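PDB 4CZX: PAN2-PAN3 deadenylation complex catalytic subunit pan2 from Neurospora crassa, which probably serves as the catalytic subunit of the PAN deadenylation complex, which shortens mRNA poly(A) tails, and is represented here by its N-terminal WD40 domain. Local coordinates for residues D203-C208 and F229-M234; M251-L256 and F293-T298; G288-F293 and K302-N307. All blocks are in the same frame, centred on the assembly; numbering follows the deposited sequence.

Contact 1: residues D203-C208 and F229-M234; sequences DFIVTC and FDLKNM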
loop_
_atom_site.group_PDB
_atom_site.type_symbol
_atom_site.label_atom_id
_atom_site.label_comp_id
_atom_site.label_asym_id
_atom_site.label_seq_id
_atom_site.Cartn_x
_atom_site.Cartn_y
_atom_site.Cartn_z
ATOM N N ASP A 203 28.603 44.216 -10.592
ATOM C CA ASP A 203 28.655 45.361 -11.505
ATOM C C ASP A 203 27.579 45.393 -12.600
ATOM O O ASP A 203 27.370 46.441 -13.225
ATOM C CB ASP A 203 30.023 45.441 -12.181
ATOM C CG ASP A 203 31.142 45.719 -11.199
ATOM O OD1 ASP A 203 30.867 46.258 -10.100
ATOM O OD2 ASP A 203 32.298 45.400 -11.539
ATOM N N PHE A 204 26.913 44.268 -12.857
ATOM C CA PHE A 204 25.958 44.202 -13.964
ATOM C C PHE A 204 24.680 43.436 -13.664
ATOM O O PHE A 204 24.668 42.520 -12.842
ATOM C CB PHE A 204 26.599 43.548 -15.195
ATOM C CG PHE A 204 27.833 44.250 -15.691
ATOM C CD1 PHE A 204 27.734 45.345 -16.535
ATOM C CD2 PHE A 204 29.089 43.800 -15.326
ATOM C CE1 PHE A 204 28.888 45.991 -16.992
ATOM C CE2 PHE A 204 30.241 44.445 -15.779
ATOM C CZ PHE A 204 30.130 45.533 -16.615
ATOM N N ILE A 205 23.608 43.818 -14.355
ATOM C CA ILE A 205 22.467 42.929 -14.556
ATOM C C ILE A 205 22.373 42.563 -16.031
ATOM O O ILE A 205 22.606 43.413 -16.900
ATOM C CB ILE A 205 21.128 43.557 -14.137
ATOM C CG1 ILE A 205 21.257 44.320 -12.819
ATOM C CG2 ILE A 205 20.025 42.476 -14.084
ATOM C CD1 ILE A 205 19.981 45.050 -12.439
ATOM N N VAL A 206 22.042 41.306 -16.312
ATOM C CA VAL A 206 21.768 40.881 -17.678
ATOM C C VAL A 206 20.459 40.087 -17.715
ATOM O O VAL A 206 20.171 39.292 -16.817
ATOM C CB VAL A 206 22.923 40.039 -18.272
ATOM C CG1 VAL A 206 24.091 40.928 -18.683
ATOM C CG2 VAL A 206 23.366 38.938 -17.284
ATOM N N THR A 207 19.639 40.328 -18.737
ATOM C CA THR A 207 18.369 39.617 -18.836
ATOM C C THR A 207 18.078 39.150 -20.246
ATOM O O THR A 207 18.564 39.735 -21.224
ATOM C CB THR A 207 17.158 40.476 -18.378
ATOM O OG1 THR A 207 17.016 41.609 -19.246
ATOM C CG2 THR A 207 17.312 40.927 -16.923
ATOM N N CYS A 208 17.275 38.092 -20.323
ATOM C CA CYS A 208 16.673 37.632 -21.566
ATOM C C CYS A 208 15.156 37.710 -21.421
ATOM O O CYS A 208 14.631 37.501 -20.338
ATOM C CB CYS A 208 17.090 36.191 -21.876
ATOM S SG CYS A 208 18.861 35.950 -22.017
ATOM N N PHE A 229 22.430 46.148 -17.709
ATOM C CA PHE A 229 22.312 47.273 -16.789
ATOM C C PHE A 229 23.575 47.406 -15.936
ATOM O O PHE A 229 24.088 46.410 -15.431
ATOM C CB PHE A 229 21.079 47.102 -15.892
ATOM C CG PHE A 229 20.762 48.313 -15.058
ATOM C CD1 PHE A 229 19.929 49.303 -15.554
ATOM C CD2 PHE A 229 21.281 48.451 -13.776
ATOM C CE1 PHE A 229 19.625 50.418 -14.799
ATOM C CE2 PHE A 229 20.986 49.573 -13.016
ATOM C CZ PHE A 229 20.151 50.563 -13.538
ATOM N N ASP A 230 24.058 48.638 -15.797
ATOM C CA ASP A 230 25.255 48.961 -15.023
ATOM C C ASP A 230 24.891 49.149 -13.558
ATOM O O ASP A 230 24.286 50.152 -13.202
ATOM C CB ASP A 230 25.906 50.233 -15.590
ATOM C CG ASP A 230 27.176 50.661 -14.842
ATOM O OD1 ASP A 230 27.496 50.135 -13.748
ATOM O OD2 ASP A 230 27.855 51.564 -15.374
ATOM N N LEU A 231 25.266 48.193 -12.712
ATOM C CA LEU A 231 24.881 48.225 -11.301
ATOM C C LEU A 231 25.740 49.192 -10.495
ATOM O O LEU A 231 25.304 49.720 -9.471
ATOM C CB LEU A 231 24.967 46.825 -10.677
ATOM C CG LEU A 231 23.660 46.069 -10.445
ATOM C CD1 LEU A 231 23.854 44.954 -9.426
ATOM C CD2 LEU A 231 22.520 47.007 -10.034
ATOM N N LYS A 232 26.963 49.416 -10.963
ATOM C CA LYS A 232 27.897 50.291 -10.278
ATOM C C LYS A 232 27.416 51.736 -10.358
ATOM O O LYS A 232 27.341 52.436 -9.349
ATOM C CB LYS A 232 29.296 50.142 -10.883
ATOM C CG LYS A 232 30.419 50.797 -10.088
ATOM C CD LYS A 232 31.727 50.748 -10.870
ATOM C CE LYS A 232 32.808 51.605 -10.225
ATOM N NZ LYS A 232 33.172 51.115 -8.865
ATOM N N ASN A 233 27.066 52.168 -11.562
ATOM C CA ASN A 233 26.637 53.541 -11.782
ATOM C C ASN A 233 25.129 53.687 -11.992
ATOM O O ASN A 233 24.654 54.767 -12.346
ATOM C CB ASN A 233 27.398 54.128 -12.976
ATOM C CG ASN A 233 28.904 53.933 -12.855
ATOM O OD1 ASN A 233 29.571 54.623 -12.083
ATOM N ND2 ASN A 233 29.445 52.984 -13.614
ATOM N N MET A 234 24.394 52.593 -11.782
ATOM C CA MET A 234 22.924 52.569 -11.841
ATOM C C MET A 234 22.315 53.176 -13.102
ATOM O O MET A 234 21.455 54.050 -13.017
ATOM C CB MET A 234 22.334 53.272 -10.617
ATOM C CG MET A 234 22.620 52.560 -9.301
ATOM S SD MET A 234 21.792 50.959 -9.190
ATOM C CE MET A 234 20.166 51.453 -8.633
#
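Ile-205 and Phe-229 sit side by side on one face of an antiparallel strand pair, their side chains pointing the same way. CD1 of Ile-205 comes within 3.9 Å of CD2 of Phe-229. The Phe-229 CG is anti to its backbone N (chi1 -171°), and beyond the CD2 contact the ring meets Trp-188, the two planes at about 45°. Leu-231 comes in at a slant from the end of the strand, its CG 3.8 Å from CG1 of Ile-205. Phe-204 and Asp-230 point to the other face, where the Phe-204 ring packs on Met-251 of the next blade. Two backbone bonds join Ile-205 and Phe-229 in both directions. Leu-231 N adds a third, 2.8 Å from Asp-203 O and well above that carbonyl's plane. Asp-230 bonds into the turn that follows. Its OD1 accepts from Asn-233 N at 3.0 Å, an Asx motif, and its OD2 takes a nearly straight bond from Asn-233 ND2 at 2.8 Å. With an alanine here, Asn-233 N and ND2 would probably lose their carboxylate acceptors, leaving the amide freer to turn. Apolar packing and backbone bonds thus hold the blade's two middle strands, while two carboxylates bond at the loop end, Asp-203 to Arg-163 and Asp-230 to Asn-233.

Contact 2: residues M251-L256 and F293-T298; sequences MHPRML and FDVSRT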
loop_
_atom_site.group_PDB
_atom_site.type_symbol
_atom_site.label_atom_id
_atom_site.label_comp_id
_atom_site.label_asym_id
_atom_site.label_seq_id
_atom_site.Cartn_x
_atom_site.Cartn_y
_atom_site.Cartn_z
ATOM N N MET A 251 26.415 35.443 -16.073
ATOM C CA MET A 251 27.693 36.141 -15.967
ATOM C C MET A 251 28.785 35.112 -15.740
ATOM O O MET A 251 28.596 34.153 -14.983
ATOM C CB MET A 251 27.687 37.153 -14.822
ATOM C CG MET A 251 26.737 38.316 -15.036
ATOM S SD MET A 251 27.150 39.288 -16.499
ATOM C CE MET A 251 28.786 39.925 -16.102
ATOM N N HIS A 252 29.916 35.299 -16.409
ATOM C CA HIS A 252 31.070 34.440 -16.221
ATOM C C HIS A 252 31.698 34.775 -14.870
ATOM O O HIS A 252 32.012 35.936 -14.611
ATOM C CB HIS A 252 32.070 34.629 -17.361
ATOM C CG HIS A 252 33.022 33.489 -17.524
ATOM N ND1 HIS A 252 34.012 33.209 -16.605
ATOM C CD2 HIS A 252 33.140 32.558 -18.500
ATOM C CE1 HIS A 252 34.692 32.149 -17.004
ATOM N NE2 HIS A 252 34.185 31.736 -18.154
ATOM N N PRO A 253 31.865 33.765 -14.002
ATOM C CA PRO A 253 32.343 33.993 -12.630
ATOM C C PRO A 253 33.814 34.397 -12.553
ATOM O O PRO A 253 34.244 34.923 -11.518
ATOM C CB PRO A 253 32.112 32.636 -11.948
ATOM C CG PRO A 253 32.180 31.656 -13.052
ATOM C CD PRO A 253 31.581 32.342 -14.257
ATOM N N ARG A 254 34.581 34.173 -13.618
ATOM C CA ARG A 254 36.000 34.528 -13.584
ATOM C C ARG A 254 36.319 35.684 -14.519
ATOM O O ARG A 254 37.059 36.592 -14.150
ATOM C CB ARG A 254 36.865 33.312 -13.909
ATOM C CG ARG A 254 37.076 32.415 -12.694
ATOM C CD ARG A 254 37.910 31.186 -13.005
ATOM N NE ARG A 254 38.023 30.319 -11.833
ATOM C CZ ARG A 254 38.508 29.080 -11.860
ATOM N NH1 ARG A 254 38.922 28.552 -13.006
ATOM N NH2 ARG A 254 38.574 28.367 -10.742
ATOM N N MET A 255 35.764 35.657 -15.725
ATOM C CA MET A 255 35.861 36.799 -16.628
ATOM C C MET A 255 34.741 37.776 -16.284
ATOM O O MET A 255 33.603 37.620 -16.754
ATOM C CB MET A 255 35.766 36.349 -18.082
ATOM C CG MET A 255 36.851 35.387 -18.510
ATOM S SD MET A 255 36.495 34.709 -20.135
ATOM C CE MET A 255 38.133 34.590 -20.827
ATOM N N LEU A 256 35.063 38.780 -15.473
ATOM C CA LEU A 256 34.042 39.554 -14.761
ATOM C C LEU A 256 33.138 40.452 -15.609
ATOM O O LEU A 256 32.048 40.815 -15.169
ATOM C CB LEU A 256 34.704 40.415 -13.689
ATOM C CG LEU A 256 35.278 39.610 -12.522
ATOM C CD1 LEU A 256 35.880 40.534 -11.474
ATOM C CD2 LEU A 256 34.205 38.731 -11.922
ATOM N N PHE A 293 19.636 26.677 -18.233
ATOM C CA PHE A 293 21.074 26.847 -18.383
ATOM C C PHE A 293 21.703 27.293 -17.062
ATOM O O PHE A 293 21.113 28.086 -16.325
ATOM C CB PHE A 293 21.375 27.875 -19.491
ATOM C CG PHE A 293 22.825 28.214 -19.620
ATOM C CD1 PHE A 293 23.726 27.272 -20.089
ATOM C CD2 PHE A 293 23.291 29.474 -19.269
ATOM C CE1 PHE A 293 25.067 27.578 -20.217
ATOM C CE2 PHE A 293 24.641 29.790 -19.392
ATOM C CZ PHE A 293 25.526 28.836 -19.857
ATOM N N ASP A 294 22.890 26.783 -16.751
ATOM C CA ASP A 294 23.678 27.358 -15.663
ATOM C C ASP A 294 25.168 27.173 -15.933
ATOM O O ASP A 294 25.566 26.353 -16.768
ATOM C CB ASP A 294 23.292 26.726 -14.302
ATOM C CG ASP A 294 23.732 27.568 -13.113
ATOM O OD1 ASP A 294 23.971 28.791 -13.293
ATOM O OD2 ASP A 294 23.856 27.006 -11.996
ATOM N N VAL A 295 25.980 27.946 -15.216
ATOM C CA VAL A 295 27.436 27.831 -15.266
ATOM C C VAL A 295 27.960 27.567 -13.851
ATOM O O VAL A 295 27.397 28.066 -12.880
ATOM C CB VAL A 295 28.096 29.105 -15.848
ATOM C CG1 VAL A 295 27.825 30.317 -14.952
ATOM C CG2 VAL A 295 29.596 28.904 -16.032
ATOM N N SER A 296 29.003 26.755 -13.732
ATOM C CA SER A 296 29.581 26.431 -12.418
ATOM C C SER A 296 30.359 27.605 -11.822
ATOM O O SER A 296 30.695 28.554 -12.532
ATOM C CB SER A 296 30.496 25.215 -12.529
ATOM O OG SER A 296 31.697 25.530 -13.222
ATOM N N ARG A 297 30.681 27.523 -10.529
ATOM C CA ARG A 297 31.389 28.613 -9.843
ATOM C C ARG A 297 32.751 28.916 -10.455
ATOM O O ARG A 297 33.209 30.063 -10.428
ATOM C CB ARG A 297 31.571 28.289 -8.356
ATOM C CG ARG A 297 30.277 28.213 -7.547
ATOM C CD ARG A 297 29.490 29.516 -7.605
ATOM N NE ARG A 297 28.252 29.462 -6.824
ATOM C CZ ARG A 297 27.165 28.770 -7.172
ATOM N NH1 ARG A 297 27.158 28.043 -8.285
ATOM N NH2 ARG A 297 26.084 28.792 -6.397
ATOM N N THR A 298 33.408 27.893 -10.995
ATOM C CA THR A 298 34.716 28.078 -11.620
ATOM C C THR A 298 34.607 28.600 -13.049
ATOM O O THR A 298 35.595 29.059 -13.627
ATOM C CB THR A 298 35.506 26.770 -11.661
ATOM O OG1 THR A 298 34.758 25.799 -12.407
ATOM C CG2 THR A 298 35.769 26.254 -10.248
#
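Pro-253 presses its ring against the backbone that follows strand 290-295. Its CB lies 3.2 Å from Arg-297 O, and its CG is 3.5 Å from Ser-296 O. Arg-254 packs just as closely on a carbonyl oxygen, its CD 3.2 Å from Thr-298 O. Val-295, though buried, is the looser part, with CG1 3.9 Å from Met-251 O and 4.3 Å from CD of Pro-253. The side near solvent is that of the exposed Arg-254, which runs alongside Thr-298, both side chains pointing the same way. The Arg-254 chain is extended from CG to NE (chi2 179°), which carries its guanidinium past the Thr-298 backbone. Thr-298 O lies over one face of that group, 3.0 Å above its plane and toward the rim. NH2 of Arg-254 touches CG2 of Thr-298 at 3.5 Å. NH1 forms a salt bridge with Glu-300. Within the loop, Arg-254 N donates to ND1 of His-252, in the plane of the imidazole. Thr-298 OG1 is bonded to Gln-321 O, near the C-terminus. The contact therefore joins two neighbouring propeller blades: the loop between strands 248-251 and 258-262 meets the end of strand 290-295, and Val-295 also packs on Ile-260 and Arg-250.

Contact 3: residues G288-F293 and K302-N307; sequences GVVLHF and KALADN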
loop_
_atom_site.group_PDB
_atom_site.type_symbol
_atom_site.label_atom_id
_atom_site.label_comp_id
_atom_site.label_asym_id
_atom_site.label_seq_id
_atom_site.Cartn_x
_atom_site.Cartn_y
_atom_site.Cartn_z
ATOM N N GLY A 288 16.402 18.250 -27.740
ATOM C CA GLY A 288 15.231 19.101 -27.831
ATOM C C GLY A 288 15.551 20.577 -27.745
ATOM O O GLY A 288 16.687 20.994 -27.969
ATOM N N VAL A 289 14.530 21.366 -27.425
ATOM C CA VAL A 289 14.671 22.801 -27.228
ATOM C C VAL A 289 15.290 23.063 -25.854
ATOM O O VAL A 289 14.844 22.494 -24.863
ATOM C CB VAL A 289 13.313 23.506 -27.318
ATOM C CG1 VAL A 289 13.452 24.980 -27.007
ATOM C CG2 VAL A 289 12.688 23.289 -28.700
ATOM N N VAL A 290 16.314 23.909 -25.791
ATOM C CA VAL A 290 16.944 24.214 -24.507
ATOM C C VAL A 290 15.968 25.008 -23.645
ATOM O O VAL A 290 15.360 25.972 -24.120
ATOM C CB VAL A 290 18.267 25.003 -24.678
ATOM C CG1 VAL A 290 18.870 25.319 -23.320
ATOM C CG2 VAL A 290 19.246 24.212 -25.519
ATOM N N LEU A 291 15.795 24.575 -22.397
ATOM C CA LEU A 291 14.871 25.216 -21.456
ATOM C C LEU A 291 15.555 25.872 -20.263
ATOM O O LEU A 291 15.017 26.821 -19.684
ATOM C CB LEU A 291 13.866 24.200 -20.913
ATOM C CG LEU A 291 12.830 23.649 -21.888
ATOM C CD1 LEU A 291 11.909 22.712 -21.135
ATOM C CD2 LEU A 291 12.041 24.771 -22.545
ATOM N N HIS A 292 16.700 25.323 -19.855
ATOM C CA HIS A 292 17.436 25.857 -18.706
ATOM C C HIS A 292 18.931 25.792 -18.928
ATOM O O HIS A 292 19.427 24.957 -19.686
ATOM C CB HIS A 292 17.081 25.103 -17.405
ATOM C CG HIS A 292 15.615 24.921 -17.201
ATOM N ND1 HIS A 292 14.784 25.945 -16.802
ATOM C CD2 HIS A 292 14.829 23.827 -17.342
ATOM C CE1 HIS A 292 13.539 25.499 -16.746
ATOM N NE2 HIS A 292 13.541 24.213 -17.056
ATOM N N PHE A 293 19.636 26.677 -18.233
ATOM C CA PHE A 293 21.074 26.847 -18.383
ATOM C C PHE A 293 21.703 27.293 -17.062
ATOM O O PHE A 293 21.113 28.086 -16.325
ATOM C CB PHE A 293 21.375 27.875 -19.491
ATOM C CG PHE A 293 22.825 28.214 -19.620
ATOM C CD1 PHE A 293 23.726 27.272 -20.089
ATOM C CD2 PHE A 293 23.291 29.474 -19.269
ATOM C CE1 PHE A 293 25.067 27.578 -20.217
ATOM C CE2 PHE A 293 24.641 29.790 -19.392
ATOM C CZ PHE A 293 25.526 28.836 -19.857
ATOM N N LYS A 302 29.439 24.091 -18.062
ATOM C CA LYS A 302 28.204 24.665 -18.590
ATOM C C LYS A 302 27.132 23.587 -18.684
ATOM O O LYS A 302 27.351 22.547 -19.304
ATOM C CB LYS A 302 28.414 25.283 -19.979
ATOM C CG LYS A 302 29.117 26.640 -19.998
ATOM C CD LYS A 302 30.618 26.525 -19.749
ATOM C CE LYS A 302 31.316 27.850 -20.030
ATOM N NZ LYS A 302 32.801 27.775 -19.840
ATOM N N ALA A 303 25.976 23.839 -18.087
ATOM C CA ALA A 303 24.894 22.849 -18.095
ATOM C C ALA A 303 23.677 23.375 -18.830
ATOM O O ALA A 303 23.316 24.535 -18.669
ATOM C CB ALA A 303 24.519 22.456 -16.677
ATOM N N LEU A 304 23.039 22.500 -19.608
ATOM C CA LEU A 304 21.870 22.854 -20.403
ATOM C C LEU A 304 20.823 21.751 -20.297
ATOM O O LEU A 304 21.140 20.580 -20.514
ATOM C CB LEU A 304 22.245 23.063 -21.873
ATOM C CG LEU A 304 23.234 24.155 -22.284
ATOM C CD1 LEU A 304 24.686 23.715 -22.094
ATOM C CD2 LEU A 304 22.989 24.550 -23.728
ATOM N N ALA A 305 19.587 22.107 -19.960
ATOM C CA ALA A 305 18.518 21.115 -19.934
ATOM C C ALA A 305 17.566 21.380 -21.083
ATOM O O ALA A 305 17.271 22.542 -21.376
ATOM C CB ALA A 305 17.770 21.141 -18.599
ATOM N N ASP A 306 17.095 20.317 -21.742
ATOM C CA ASP A 306 16.218 20.494 -22.897
ATOM C C ASP A 306 14.821 19.935 -22.652
ATOM O O ASP A 306 14.568 19.280 -21.635
ATOM C CB ASP A 306 16.836 19.881 -24.174
ATOM C CG ASP A 306 16.879 18.346 -24.175
ATOM O OD1 ASP A 306 16.156 17.674 -23.408
ATOM O OD2 ASP A 306 17.655 17.799 -24.988
ATOM N N ASN A 307 13.910 20.185 -23.590
ATOM C CA ASN A 307 12.527 19.798 -23.357
ATOM C C ASN A 307 12.291 18.317 -23.642
ATOM O O ASN A 307 11.167 17.838 -23.535
ATOM C CB ASN A 307 11.579 20.675 -24.185
ATOM C CG ASN A 307 11.632 20.372 -25.657
ATOM O OD1 ASN A 307 12.613 19.836 -26.163
ATOM N ND2 ASN A 307 10.561 20.711 -26.360
#
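Strands 290-295 and 302-306 form an antiparallel beta hairpin in a blade of the WD40 propeller, with a classic beta bulge where Leu-291 and His-292 both face Ala-305. Ala-305 O accepts from both backbone amides. Leu-291 N lies 2.7 Å from Ala-305 O, in its carbonyl plane; His-292 N is 3.2 Å from the same Ala-305 O and tilted from the plane. Beyond the bulge Phe-293 pairs with Leu-304. The Phe-293 side chain starts with CB 3.9 Å from Ala-303 O. With chi1 at 174° the ring swings away from the backbone N to lie alongside Leu-304, and CG is 3.8 Å from Ala-303 O. CD1 makes the closest approach of the ring, 3.1 Å from Ala-303 O, and also meets CG of Leu-304 at the ring edge. CE1, farther out, reaches CB of Lys-302 at 4.1 Å. The ring also packs on Ile-260 and Val-262 of the neighbouring blade. On the other face, His-292 lies near the CB of Ala-305, and its NE2 is bonded to Ala-30 O. Side chains of Asp-306 and Asn-307 bond to the backbone just before strand 290-295. Asp-306 OD2 takes Gly-288 N from above its carboxylate plane, while OD1 is bonded to Asn-310 N and Lys-308 N. Asn-307 closes a two-way link with Val-289: its N donates to Val-289 O, and its OD1 accepts from Val-289 N at 2.8 Å.

All three contacts lie in one WD40 propeller and are partly buried. Contact 3 has no exposed touching residue, contact 1 has one and contact 2 has two. Contacts 1 and 3 each bond adjacent strands within a blade. Contact 2 joins a loop to the strand end of the next blade by close packing of side chains on carbonyl oxygens, one of them over the Arg-254 guanidinium. Contacts 2 and 3 share Phe-293 and strand 290-295, and Asp-294 O probably accepts from Ala-303 N between them. Contact 1 touches contact 2 through Met-251. It lies farther from the chain centre, its own centre about 17 Å away against about 12 Å for the others. In contact 3, polar side chains bind the partner backbone; in contact 1 they bond outside the strand pairing.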